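Local coordinates for CurM Sulfotransferase (Moorea producta, PDB 4GBM), which probably transfers a sulfonate group from the cofactor PAPS to an intermediate of the curacin polyketide pathway, and is seen here with the product nucleotide PAP, at residues L38-P41 with R42-S45; V169-S172 with F173-R177; L282-K285 with W286-I289. The protein carries 2 engineered substitutions. All blocks are in the same frame, centred on the assembly; numbering follows the deposited sequence. Where two conformers were deposited one is given.

How the interactions relate
From the N terminus the three contacts come in series; each lies within one unbroken run of residues, so none encloses a long loop and none nests in or crosses another. Interaction 1 is the turn from the central strand 35-39 into helix 45-53. Interaction 2 is the C-terminal end of helix 166-175, and meets interaction 1 directly: NE of Arg42 lies 2.8 Å from OG of Ser172, a probable hydrogen bond. Interaction 3, a turn within the long loop between helices 228-239 and 297-305, packs Ile289 on Glu171 of interaction 2 but does not touch interaction 1. All three touch A3P, which ties the phosphate loop, helix 166-175 and the late loop together.

Interaction 1 of 3, residues L38-P41 with R42-S45. With A3P (adenosine-3'-5'-diphosphate), chain G.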
ATOM      1  N   LEU A  38      -1.716   4.437   2.955  1.00  7.37           N
ATOM      2  CA  LEU A  38      -0.942   5.381   2.145  1.00  6.94           C
ATOM      3  C   LEU A  38       0.501   5.432   2.606  1.00  6.97           C
ATOM      4  O   LEU A  38       0.779   5.567   3.804  1.00  7.48           O
ATOM      5  CB  LEU A  38      -1.533   6.787   2.241  1.00  8.33           C
ATOM      6  CG  LEU A  38      -3.011   6.956   1.884  1.00  8.52           C
ATOM      7  CD1 LEU A  38      -3.387   8.415   2.008  1.00 10.78           C
ATOM      8  CD2 LEU A  38      -3.332   6.420   0.489  1.00 11.27           C
ATOM      9  N   SER A  39       1.425   5.355   1.656  1.00  6.88           N
ATOM     10  CA  SER A  39       2.841   5.411   2.008  1.00  7.24           C
ATOM     11  C   SER A  39       3.711   5.669   0.810  1.00  7.65           C
ATOM     12  O   SER A  39       3.277   5.529  -0.333  1.00  8.85           O
ATOM     13  CB  SER A  39       3.292   4.077   2.631  1.00  9.18           C
ATOM     14  OG  SER A  39       3.310   3.057   1.647  1.00 10.31           O
ATOM     15  N   SER A  40       4.949   6.051   1.089  1.00  7.53           N
ATOM     16  CA  SER A  40       6.018   6.035   0.096  0.60  8.93           C
ATOM     17  C   SER A  40       6.355   4.576  -0.219  1.00  9.77           C
ATOM     18  O   SER A  40       6.132   3.696   0.617  1.00  9.96           O
ATOM     19  CB  SER A  40       7.249   6.751   0.668  0.60  9.34           C
ATOM     20  OG  SER A  40       8.432   6.468  -0.066  0.60 11.00           O
ATOM     21  N   PRO A  41       6.906   4.304  -1.419  1.00  9.14           N
ATOM     22  CA  PRO A  41       7.483   2.981  -1.671  1.00  9.28           C
ATOM     23  C   PRO A  41       8.476   2.563  -0.577  1.00  9.30           C
ATOM     24  O   PRO A  41       9.086   3.422   0.069  1.00  9.69           O
ATOM     25  CB  PRO A  41       8.244   3.204  -2.985  1.00 11.00           C
ATOM     26  CG  PRO A  41       7.383   4.174  -3.707  1.00 12.96           C
ATOM     27  CD  PRO A  41       6.958   5.148  -2.631  1.00 11.61           C
ATOM     28  N   ARG A  42       8.627   1.255  -0.385  1.00  8.00           N
ATOM     29  CA  ARG A  42       9.655   0.646   0.491  1.00  7.73           C
ATOM     30  C   ARG A  42       9.468   0.938   1.984  1.00  8.24           C
ATOM     31  O   ARG A  42      10.436   0.931   2.753  1.00  8.94           O
ATOM     32  CB  ARG A  42      11.101   1.028   0.045  1.00  7.79           C
ATOM     33  CG  ARG A  42      11.342   1.053  -1.467  1.00  9.37           C
ATOM     34  CD  ARG A  42      10.878  -0.236  -2.131  1.00  9.09           C
ATOM     35  NE  ARG A  42      11.565  -1.427  -1.622  1.00  7.99           N
ATOM     36  CZ  ARG A  42      11.291  -2.658  -2.042  1.00 10.33           C
ATOM     37  NH1 ARG A  42      11.966  -3.696  -1.560  1.00  9.98           N
ATOM     38  NH2 ARG A  42      10.339  -2.847  -2.953  1.00 10.65           N
ATOM     39  N   SER A  43       8.225   1.179   2.398  1.00  7.58           N
ATOM     40  CA  SER A  43       7.940   1.583   3.781  1.00  8.44           C
ATOM     41  C   SER A  43       7.357   0.471   4.639  1.00  7.47           C
ATOM     42  O   SER A  43       6.893   0.730   5.754  1.00  8.10           O
ATOM     43  CB  SER A  43       7.008   2.801   3.798  1.00  9.11           C
ATOM     44  OG  SER A  43       7.626   3.908   3.157  1.00 11.48           O
ATOM     45  N   GLY A  44       7.403  -0.763   4.132  1.00  6.77           N
ATOM     46  CA  GLY A  44       6.813  -1.914   4.824  1.00  7.30           C
ATOM     47  C   GLY A  44       5.312  -2.031   4.598  1.00  7.09           C
ATOM     48  O   GLY A  44       4.601  -2.642   5.409  1.00  6.51           O
ATOM     49  N   SER A  45       4.823  -1.450   3.501  1.00  6.70           N
ATOM     50  CA  SER A  45       3.372  -1.455   3.221  1.00  6.61           C
ATOM     51  C   SER A  45       2.828  -2.866   2.985  1.00  6.86           C
ATOM     52  O   SER A  45       1.725  -3.183   3.434  1.00  7.43           O
ATOM     53  CB  SER A  45       3.014  -0.514   2.056  1.00  7.45           C
ATOM     54  OG  SER A  45       3.509  -1.005   0.817  1.00  8.17           O
TER
HETATM   55  P1  A3P G 406      13.814  -4.089   1.497  1.00  8.85           P
HETATM   56  O1P A3P G 406      14.281  -3.498   0.192  1.00 10.34           O
HETATM   57  O2P A3P G 406      13.546  -5.571   1.424  1.00  9.15           O
HETATM   58  O3P A3P G 406      14.644  -3.654   2.672  1.00  9.90           O
HETATM   59  P2  A3P G 406       6.940  -2.081   0.633  1.00  7.32           P
HETATM   60  O4P A3P G 406       6.245  -0.823   1.048  1.00  7.09           O
HETATM   61  O5P A3P G 406       7.582  -2.050  -0.725  1.00  9.94           O
HETATM   62  O6P A3P G 406       6.114  -3.316   0.877  1.00  6.21           O
HETATM   63  O5' A3P G 406       8.206  -2.192   1.634  1.00  7.15           O
HETATM   64  C5' A3P G 406       9.221  -3.165   1.371  1.00  8.15           C
HETATM   65  C4' A3P G 406      10.110  -3.197   2.590  1.00  7.40           C
HETATM   66  O4' A3P G 406       9.390  -3.805   3.669  1.00  8.11           O
HETATM   67  C3' A3P G 406      11.321  -4.090   2.407  1.00  7.37           C
HETATM   68  O3' A3P G 406      12.362  -3.387   1.712  1.00  7.70           O
HETATM   69  C2' A3P G 406      11.655  -4.433   3.854  1.00  8.91           C
HETATM   70  O2' A3P G 406      12.531  -3.456   4.423  1.00  9.76           O
HETATM   71  C1' A3P G 406      10.318  -4.371   4.584  1.00  8.61           C
HETATM   72  N9  A3P G 406       9.866  -5.738   4.948  1.00  7.38           N
HETATM   73  C8  A3P G 406       9.397  -6.701   4.128  1.00  8.76           C
HETATM   74  N7  A3P G 406       9.109  -7.839   4.815  1.00  8.69           N
HETATM   75  C5  A3P G 406       9.407  -7.593   6.108  1.00  7.18           C
HETATM   76  C6  A3P G 406       9.348  -8.345   7.385  1.00  7.94           C
HETATM   77  N6  A3P G 406       8.887  -9.620   7.400  1.00  8.60           N
HETATM   78  N1  A3P G 406       9.760  -7.705   8.511  1.00  7.82           N
HETATM   79  C2  A3P G 406      10.204  -6.428   8.504  1.00  8.81           C
HETATM   80  N3  A3P G 406      10.276  -5.688   7.377  1.00  7.69           N
HETATM   81  C4  A3P G 406       9.894  -6.215   6.192  1.00  6.37           C
HETATM   82  O   HOH W   1       5.371   1.464   1.137  1.00 32.06           O
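Oxygen O4P of the A3P 5'-phosphate is gripped by the backbone N of Ser45 (2.9 Å), by OG of the same residue (2.8 Å) and weakly by N of Ser43, two serines that pack back against Ser39 and Ser40. This is the strand-loop-helix phosphate-binding turn of the sulfotransferase fold, akin to the P-loop: the central strand ends, the chain turns, and Gly44 takes the N-cap position of helix 45-53. N of Gly44 reaches the bridging O5' of A3P at 3.0 Å. The phosphate thus sits at the start of the helix, whose dipole probably adds to the attraction, and Lys136 is a further partner of Ser45 OG. The turn is closed within itself by OG of Ser43, which donates to the backbone O of Ser40 at 3.0 Å from well above the carbonyl plane.

Arg42 leaves the turn for the 3'-phosphate. Its chain is bent at chi2 (-51°) and chi3 (-60°), which brings a face of the guanidinium against C5' of A3P. Ser172 takes NE, and O of Asp269 is a second acceptor for NH1. A leucine in its place would probably leave the 3'-phosphate short of one charged partner and OG of Ser172 without the NE donor. NH1 of Arg42 points almost straight at O1P of the 3'-phosphate, 2.9 Å away with an N-H...O angle of 168°, and O1P lies in the guanidinium plane.

Interaction 2 of 3, residues V169-S172 with F173-R177. With A3P (adenosine-3'-5'-diphosphate), chain G.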
ATOM      1  N   VAL A 169      14.306   4.215   3.228  1.00  8.43           N
ATOM      2  CA  VAL A 169      13.556   4.163   1.980  1.00  8.24           C
ATOM      3  C   VAL A 169      14.479   4.395   0.788  1.00  8.68           C
ATOM      4  O   VAL A 169      14.401   3.673  -0.201  1.00  9.02           O
ATOM      5  CB  VAL A 169      12.395   5.173   1.977  1.00  8.59           C
ATOM      6  CG1 VAL A 169      11.782   5.302   0.577  1.00 10.18           C
ATOM      7  CG2 VAL A 169      11.328   4.726   2.977  1.00  8.19           C
ATOM      8  N   ILE A 170      15.369   5.377   0.905  1.00  8.92           N
ATOM      9  CA  ILE A 170      16.277   5.709  -0.198  1.00  9.44           C
ATOM     10  C   ILE A 170      17.227   4.547  -0.515  1.00  9.75           C
ATOM     11  O   ILE A 170      17.372   4.163  -1.682  1.00 10.42           O
ATOM     12  CB  ILE A 170      17.036   7.026   0.058  1.00  9.93           C
ATOM     13  CG1 ILE A 170      16.059   8.201  -0.024  1.00 10.33           C
ATOM     14  CG2 ILE A 170      18.154   7.219  -0.978  1.00 11.21           C
ATOM     15  CD1 ILE A 170      16.577   9.477   0.632  1.00 11.98           C
ATOM     16  N   GLU A 171      17.838   3.970   0.521  1.00  9.67           N
ATOM     17  CA  GLU A 171      18.759   2.849   0.328  1.00 11.00           C
ATOM     18  C   GLU A 171      18.046   1.689  -0.361  1.00 10.70           C
ATOM     19  O   GLU A 171      18.593   1.071  -1.280  1.00 11.95           O
ATOM     20  CB  GLU A 171      19.337   2.401   1.675  1.00 11.06           C
ATOM     21  CG  GLU A 171      20.419   1.324   1.594  1.00 12.07           C
ATOM     22  CD  GLU A 171      19.872  -0.101   1.513  1.00 15.70           C
ATOM     23  OE1 GLU A 171      18.733  -0.340   1.946  1.00 15.34           O
ATOM     24  OE2 GLU A 171      20.597  -0.988   1.011  1.00 16.46           O
ATOM     25  N   SER A 172      16.815   1.414   0.069  1.00  9.57           N
ATOM     26  CA  SER A 172      16.050   0.307  -0.486  1.00  9.60           C
ATOM     27  C   SER A 172      15.666   0.569  -1.946  1.00  9.86           C
ATOM     28  O   SER A 172      15.859  -0.283  -2.810  1.00 10.31           O
ATOM     29  CB  SER A 172      14.794   0.064   0.362  1.00  9.31           C
ATOM     30  OG  SER A 172      13.984  -0.939  -0.221  1.00  9.17           O
ATOM     31  N   PHE A 173      15.129   1.756  -2.218  1.00  9.67           N
ATOM     32  CA  PHE A 173      14.707   2.132  -3.567  1.00 10.41           C
ATOM     33  C   PHE A 173      15.858   2.004  -4.581  1.00 10.71           C
ATOM     34  O   PHE A 173      15.686   1.444  -5.672  1.00 12.39           O
ATOM     35  CB  PHE A 173      14.151   3.560  -3.519  1.00  9.75           C
ATOM     36  CG  PHE A 173      13.473   4.011  -4.786  1.00 11.12           C
ATOM     37  CD1 PHE A 173      14.224   4.478  -5.862  1.00 13.08           C
ATOM     38  CD2 PHE A 173      12.085   4.003  -4.885  1.00 13.08           C
ATOM     39  CE1 PHE A 173      13.606   4.921  -7.023  1.00 16.62           C
ATOM     40  CE2 PHE A 173      11.447   4.453  -6.057  1.00 14.54           C
ATOM     41  CZ  PHE A 173      12.221   4.912  -7.123  1.00 14.43           C
ATOM     42  N   VAL A 174      17.031   2.500  -4.202  1.00 11.12           N
ATOM     43  CA  VAL A 174      18.226   2.439  -5.044  1.00 12.22           C
ATOM     44  C   VAL A 174      18.703   0.994  -5.226  1.00 12.33           C
ATOM     45  O   VAL A 174      19.000   0.571  -6.349  1.00 13.40           O
ATOM     46  CB  VAL A 174      19.343   3.361  -4.484  1.00 12.20           C
ATOM     47  CG1 VAL A 174      20.668   3.156  -5.218  1.00 13.05           C
ATOM     48  CG2 VAL A 174      18.922   4.831  -4.604  1.00 13.83           C
ATOM     49  N   ARG A 175      18.749   0.239  -4.127  1.00 11.85           N
ATOM     50  CA  ARG A 175      19.153  -1.174  -4.162  1.00 12.13           C
ATOM     51  C   ARG A 175      18.264  -1.997  -5.100  1.00 12.34           C
ATOM     52  O   ARG A 175      18.755  -2.889  -5.819  1.00 14.12           O
ATOM     53  CB  ARG A 175      19.138  -1.765  -2.744  1.00 11.69           C
ATOM     54  CG  ARG A 175      19.371  -3.287  -2.675  1.00 13.65           C
ATOM     55  CD  ARG A 175      19.743  -3.791  -1.268  1.00 12.96           C
ATOM     56  NE  ARG A 175      19.012  -3.107  -0.198  1.00 13.02           N
ATOM     57  CZ  ARG A 175      17.731  -3.316   0.102  1.00 10.96           C
ATOM     58  NH1 ARG A 175      17.162  -2.618   1.079  1.00 11.53           N
ATOM     59  NH2 ARG A 175      17.014  -4.209  -0.582  1.00 13.27           N
ATOM     60  N   MET A 176      16.968  -1.688  -5.094  1.00 11.79           N
ATOM     61  CA  MET A 176      15.980  -2.409  -5.899  1.00 12.34           C
ATOM     62  C   MET A 176      15.900  -1.901  -7.338  1.00 13.02           C
ATOM     63  O   MET A 176      15.147  -2.439  -8.153  1.00 15.13           O
ATOM     64  CB  MET A 176      14.603  -2.371  -5.222  1.00 11.30           C
ATOM     65  CG  MET A 176      14.564  -3.088  -3.866  1.00 13.04           C
ATOM     66  SD  MET A 176      15.063  -4.813  -3.955  1.00 13.35           S
ATOM     67  CE  MET A 176      13.721  -5.508  -4.920  1.00 15.57           C
ATOM     68  N   ARG A 177      16.684  -0.861  -7.631  1.00 21.01           N
ATOM     69  CA  ARG A 177      16.812  -0.293  -8.983  1.00 21.30           C
ATOM     70  C   ARG A 177      15.483   0.203  -9.545  1.00 20.13           C
ATOM     71  O   ARG A 177      15.158  -0.026 -10.715  1.00 22.84           O
ATOM     72  CB  ARG A 177      17.475  -1.298  -9.932  1.00 24.42           C
ATOM     73  CG  ARG A 177      18.918  -1.590  -9.563  1.00 28.36           C
ATOM     74  CD  ARG A 177      19.511  -2.738 -10.356  1.00 33.99           C
ATOM     75  NE  ARG A 177      20.966  -2.755 -10.232  1.00 44.98           N
ATOM     76  CZ  ARG A 177      21.637  -3.141  -9.147  1.00 48.86           C
ATOM     77  NH1 ARG A 177      20.995  -3.550  -8.055  1.00 45.94           N
ATOM     78  NH2 ARG A 177      22.962  -3.109  -9.151  1.00 54.77           N
TER
HETATM   79  P1  A3P G 406      13.814  -4.089   1.497  1.00  8.85           P
HETATM   80  O1P A3P G 406      14.281  -3.498   0.192  1.00 10.34           O
HETATM   81  O2P A3P G 406      13.546  -5.571   1.424  1.00  9.15           O
HETATM   82  O3P A3P G 406      14.644  -3.654   2.672  1.00  9.90           O
HETATM   83  P2  A3P G 406       6.940  -2.081   0.633  1.00  7.32           P
HETATM   84  O4P A3P G 406       6.245  -0.823   1.048  1.00  7.09           O
HETATM   85  O5P A3P G 406       7.582  -2.050  -0.725  1.00  9.94           O
HETATM   86  O6P A3P G 406       6.114  -3.316   0.877  1.00  6.21           O
HETATM   87  O5' A3P G 406       8.206  -2.192   1.634  1.00  7.15           O
HETATM   88  C5' A3P G 406       9.221  -3.165   1.371  1.00  8.15           C
HETATM   89  C4' A3P G 406      10.110  -3.197   2.590  1.00  7.40           C
HETATM   90  O4' A3P G 406       9.390  -3.805   3.669  1.00  8.11           O
HETATM   91  C3' A3P G 406      11.321  -4.090   2.407  1.00  7.37           C
HETATM   92  O3' A3P G 406      12.362  -3.387   1.712  1.00  7.70           O
HETATM   93  C2' A3P G 406      11.655  -4.433   3.854  1.00  8.91           C
HETATM   94  O2' A3P G 406      12.531  -3.456   4.423  1.00  9.76           O
HETATM   95  C1' A3P G 406      10.318  -4.371   4.584  1.00  8.61           C
HETATM   96  N9  A3P G 406       9.866  -5.738   4.948  1.00  7.38           N
HETATM   97  C8  A3P G 406       9.397  -6.701   4.128  1.00  8.76           C
HETATM   98  N7  A3P G 406       9.109  -7.839   4.815  1.00  8.69           N
HETATM   99  C5  A3P G 406       9.407  -7.593   6.108  1.00  7.18           C
HETATM  100  C6  A3P G 406       9.348  -8.345   7.385  1.00  7.94           C
HETATM  101  N6  A3P G 406       8.887  -9.620   7.400  1.00  8.60           N
HETATM  102  N1  A3P G 406       9.760  -7.705   8.511  1.00  7.82           N
HETATM  103  C2  A3P G 406      10.204  -6.428   8.504  1.00  8.81           C
HETATM  104  N3  A3P G 406      10.276  -5.688   7.377  1.00  7.69           N
HETATM  105  C4  A3P G 406       9.894  -6.215   6.192  1.00  6.37           C
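Glu171 and Arg175 form a salt bridge one turn apart on the last turns of helix 166-175, the helix that brings its C-terminal end to the 3'-phosphate of A3P. The grip is side-on and two-pronged: NE of Arg175 holds OE2 of Glu171 at 2.9 Å, and NH1 of Arg175 holds OE1 of Glu171, also at 2.9 Å. Both oxygens are met on their syn sides, though the carboxylate and guanidinium planes are turned 34° apart. A bend at chi3 of Arg175 (38°) swings its head back beside the glutamate, and the bridge probably fixes the rotation of the guanidinium.

So held, its remaining edge faces the phosphate. NH2 of Arg175 donates to O1P at 2.9 Å, while NH1 divides itself between O1P and O3P of A3P at 3.1 and 3.2 Å. OG of Ser172 donates to the same O1P over only 2.6 Å, and CA of Ser172 lies over one face of the guanidinium. Glu171 is thus placed to act as a second-shell residue behind a phosphate ligand.

The bond from N of Met176 to O of Ser172 (2.9 Å) is the last regular helical one; Arg177, with positive phi, then ends the helix in a Schellman motif, its N bonded to O of Val174 at 3.0 Å. On the side turned to helix 189-208, Val169 packs on Trp197, Ile170 and Phe173 on Ala193, and Val174 on Tyr190.

Interaction 3 of 3, residues L282-K285 with W286-I289; sequences LADK and WKTI. With A3P (adenosine-3'-5'-diphosphate), chain G.
Lys287 runs alongside Asp284, starting with CB 3.3 Å from O of Asp284, the carbonyl that also accepts the backbone N of Lys287. CG stays near that oxygen and rests over one face of the Trp286 indole, 3.6 Å above its plane and offset toward the rim. CD passes CB of Asp284, and CE comes to 3.7 Å from its carboxylate carbon CG. At the tip NZ reaches OD2 of Asp284 at 3.3 Å, a weak hydrogen bond within a salt bridge; the extended chain beyond CG lets the two side chains point the same way. The stronger charged partner of Asp284 is Lys226, at OD1.

Water joins the aspartate to the tryptophan: one molecule donates to OD1 of Asp284 (2.6 Å) and accepts from NE1 of Trp286 (2.9 Å), lying in the ring plane. The indole is set there by chi1 of 62°, with CG between the backbone N and the carbonyl carbon, which also brings CD1 edge-on to within 3.1 Å of O of Ala283. O of Lys285 takes two backbone donors, N of Thr288 from above the carbonyl plane and N of Ile289 at 3.0 Å, tightening the turn. At its start, CD2 of Leu282 touches the ribose and adenine of A3P.

The turn bridges two helices. Ala283 packs on Val225 and Glu222 of helix 221-226, whereas Trp286 stacks with His165 and leans on helix 166-175 at Tyr167 and Ser168.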
ATOM      1  N   LEU A 282      15.329  -4.481  10.702  1.00 10.87           N
ATOM      2  CA  LEU A 282      15.262  -3.569   9.563  1.00 12.00           C
ATOM      3  C   LEU A 282      14.877  -2.141   9.970  1.00 12.19           C
ATOM      4  O   LEU A 282      15.017  -1.204   9.176  1.00 12.66           O
ATOM      5  CB  LEU A 282      14.300  -4.117   8.506  1.00 11.71           C
ATOM      6  CG  LEU A 282      14.862  -5.171   7.533  1.00 15.34           C
ATOM      7  CD1 LEU A 282      15.673  -6.267   8.208  1.00 22.93           C
ATOM      8  CD2 LEU A 282      13.737  -5.776   6.696  1.00 16.35           C
ATOM      9  N   ALA A 283      14.412  -1.974  11.205  1.00 11.69           N
ATOM     10  CA  ALA A 283      14.005  -0.643  11.688  1.00 11.26           C
ATOM     11  C   ALA A 283      15.166   0.347  11.765  1.00 12.05           C
ATOM     12  O   ALA A 283      15.090   1.435  11.194  1.00 11.57           O
ATOM     13  CB  ALA A 283      13.322  -0.749  13.051  1.00 11.72           C
ATOM     14  N   ASP A 284      16.232  -0.048  12.457  1.00 13.66           N
ATOM     15  CA  ASP A 284      17.319   0.868  12.834  1.00 14.85           C
ATOM     16  C   ASP A 284      18.377   1.071  11.756  1.00 14.75           C
ATOM     17  O   ASP A 284      19.424   1.665  12.030  1.00 15.30           O
ATOM     18  CB  ASP A 284      18.024   0.368  14.104  1.00 16.57           C
ATOM     19  CG  ASP A 284      17.224   0.611  15.376  1.00 21.72           C
ATOM     20  OD1 ASP A 284      16.197   1.315  15.345  1.00 24.72           O
ATOM     21  OD2 ASP A 284      17.645   0.090  16.430  1.00 26.78           O
ATOM     22  N   LYS A 285      18.120   0.591  10.542  1.00 14.61           N
ATOM     23  CA  LYS A 285      19.112   0.678   9.464  1.00 14.90           C
ATOM     24  C   LYS A 285      19.538   2.111   9.177  1.00 14.97           C
ATOM     25  O   LYS A 285      20.690   2.355   8.821  1.00 15.27           O
ATOM     26  CB  LYS A 285      18.596  -0.004   8.200  1.00 14.94           C
ATOM     27  CG  LYS A 285      18.601  -1.525   8.342  1.00 17.80           C
ATOM     28  CD  LYS A 285      17.913  -2.214   7.178  1.00 19.47           C
ATOM     29  CE  LYS A 285      18.803  -2.276   5.950  1.00 21.84           C
ATOM     30  NZ  LYS A 285      18.269  -3.286   4.993  1.00 16.00           N
ATOM     31  N   TRP A 286      18.618   3.051   9.375  1.00 12.94           N
ATOM     32  CA  TRP A 286      18.901   4.471   9.161  1.00 13.61           C
ATOM     33  C   TRP A 286      20.033   5.006  10.042  1.00 14.00           C
ATOM     34  O   TRP A 286      20.645   6.020   9.708  1.00 15.28           O
ATOM     35  CB  TRP A 286      17.638   5.313   9.370  1.00 13.19           C
ATOM     36  CG  TRP A 286      17.075   5.234  10.759  1.00 13.02           C
ATOM     37  CD1 TRP A 286      16.134   4.345  11.212  1.00 13.09           C
ATOM     38  CD2 TRP A 286      17.410   6.067  11.882  1.00 14.75           C
ATOM     39  NE1 TRP A 286      15.862   4.577  12.532  1.00 14.02           N
ATOM     40  CE2 TRP A 286      16.630   5.622  12.975  1.00 13.17           C
ATOM     41  CE3 TRP A 286      18.292   7.143  12.074  1.00 15.89           C
ATOM     42  CZ2 TRP A 286      16.701   6.213  14.241  1.00 17.22           C
ATOM     43  CZ3 TRP A 286      18.362   7.733  13.335  1.00 18.39           C
ATOM     44  CH2 TRP A 286      17.572   7.260  14.405  1.00 18.18           C
ATOM     45  N   LYS A 287      20.308   4.334  11.159  1.00 14.71           N
ATOM     46  CA  LYS A 287      21.368   4.776  12.062  1.00 17.04           C
ATOM     47  C   LYS A 287      22.754   4.601  11.453  1.00 18.32           C
ATOM     48  O   LYS A 287      23.700   5.266  11.873  1.00 21.04           O
ATOM     49  CB  LYS A 287      21.288   4.055  13.410  1.00 16.57           C
ATOM     50  CG  LYS A 287      20.047   4.394  14.223  1.00 16.73           C
ATOM     51  CD  LYS A 287      20.034   3.638  15.547  1.00 20.00           C
ATOM     52  CE  LYS A 287      18.724   3.864  16.285  1.00 24.14           C
ATOM     53  NZ  LYS A 287      18.637   3.052  17.535  1.00 27.19           N
ATOM     54  N   THR A 288      22.872   3.712  10.470  1.00 17.87           N
ATOM     55  CA  THR A 288      24.183   3.403   9.886  1.00 20.55           C
ATOM     56  C   THR A 288      24.271   3.579   8.373  1.00 19.54           C
ATOM     57  O   THR A 288      25.377   3.578   7.820  1.00 21.65           O
ATOM     58  CB  THR A 288      24.668   1.977  10.254  1.00 20.33           C
ATOM     59  OG1 THR A 288      23.672   1.018   9.884  1.00 23.08           O
ATOM     60  CG2 THR A 288      24.971   1.870  11.747  1.00 25.17           C
ATOM     61  N   ILE A 289      23.124   3.736   7.708  1.00 17.64           N
ATOM     62  CA  ILE A 289      23.106   3.969   6.272  1.00 17.27           C
ATOM     63  C   ILE A 289      23.881   5.246   5.949  1.00 18.92           C
ATOM     64  O   ILE A 289      23.671   6.293   6.572  1.00 19.54           O
ATOM     65  CB  ILE A 289      21.659   4.039   5.716  1.00 15.44           C
ATOM     66  CG1 ILE A 289      21.072   2.628   5.615  1.00 14.17           C
ATOM     67  CG2 ILE A 289      21.633   4.712   4.347  1.00 15.77           C
ATOM     68  CD1 ILE A 289      19.571   2.586   5.388  1.00 14.42           C
TER
HETATM   69  P1  A3P G 406      13.814  -4.089   1.497  1.00  8.85           P
HETATM   70  O1P A3P G 406      14.281  -3.498   0.192  1.00 10.34           O
HETATM   71  O2P A3P G 406      13.546  -5.571   1.424  1.00  9.15           O
HETATM   72  O3P A3P G 406      14.644  -3.654   2.672  1.00  9.90           O
HETATM   73  P2  A3P G 406       6.940  -2.081   0.633  1.00  7.32           P
HETATM   74  O4P A3P G 406       6.245  -0.823   1.048  1.00  7.09           O
HETATM   75  O5P A3P G 406       7.582  -2.050  -0.725  1.00  9.94           O
HETATM   76  O6P A3P G 406       6.114  -3.316   0.877  1.00  6.21           O
HETATM   77  O5' A3P G 406       8.206  -2.192   1.634  1.00  7.15           O
HETATM   78  C5' A3P G 406       9.221  -3.165   1.371  1.00  8.15           C
HETATM   79  C4' A3P G 406      10.110  -3.197   2.590  1.00  7.40           C
HETATM   80  O4' A3P G 406       9.390  -3.805   3.669  1.00  8.11           O
HETATM   81  C3' A3P G 406      11.321  -4.090   2.407  1.00  7.37           C
HETATM   82  O3' A3P G 406      12.362  -3.387   1.712  1.00  7.70           O
HETATM   83  C2' A3P G 406      11.655  -4.433   3.854  1.00  8.91           C
HETATM   84  O2' A3P G 406      12.531  -3.456   4.423  1.00  9.76           O
HETATM   85  C1' A3P G 406      10.318  -4.371   4.584  1.00  8.61           C
HETATM   86  N9  A3P G 406       9.866  -5.738   4.948  1.00  7.38           N
HETATM   87  C8  A3P G 406       9.397  -6.701   4.128  1.00  8.76           C
HETATM   88  N7  A3P G 406       9.109  -7.839   4.815  1.00  8.69           N
HETATM   89  C5  A3P G 406       9.407  -7.593   6.108  1.00  7.18           C
HETATM   90  C6  A3P G 406       9.348  -8.345   7.385  1.00  7.94           C
HETATM   91  N6  A3P G 406       8.887  -9.620   7.400  1.00  8.60           N
HETATM   92  N1  A3P G 406       9.760  -7.705   8.511  1.00  7.82           N
HETATM   93  C2  A3P G 406      10.204  -6.428   8.504  1.00  8.81           C
HETATM   94  N3  A3P G 406      10.276  -5.688   7.377  1.00  7.69           N
HETATM   95  C4  A3P G 406       9.894  -6.215   6.192  1.00  6.37           C
HETATM   96  O   HOH W   2      14.412   2.905  14.445  1.00 20.45           O
HETATM   97  O   HOH W   3      21.949   0.435  11.984  1.00 28.07           O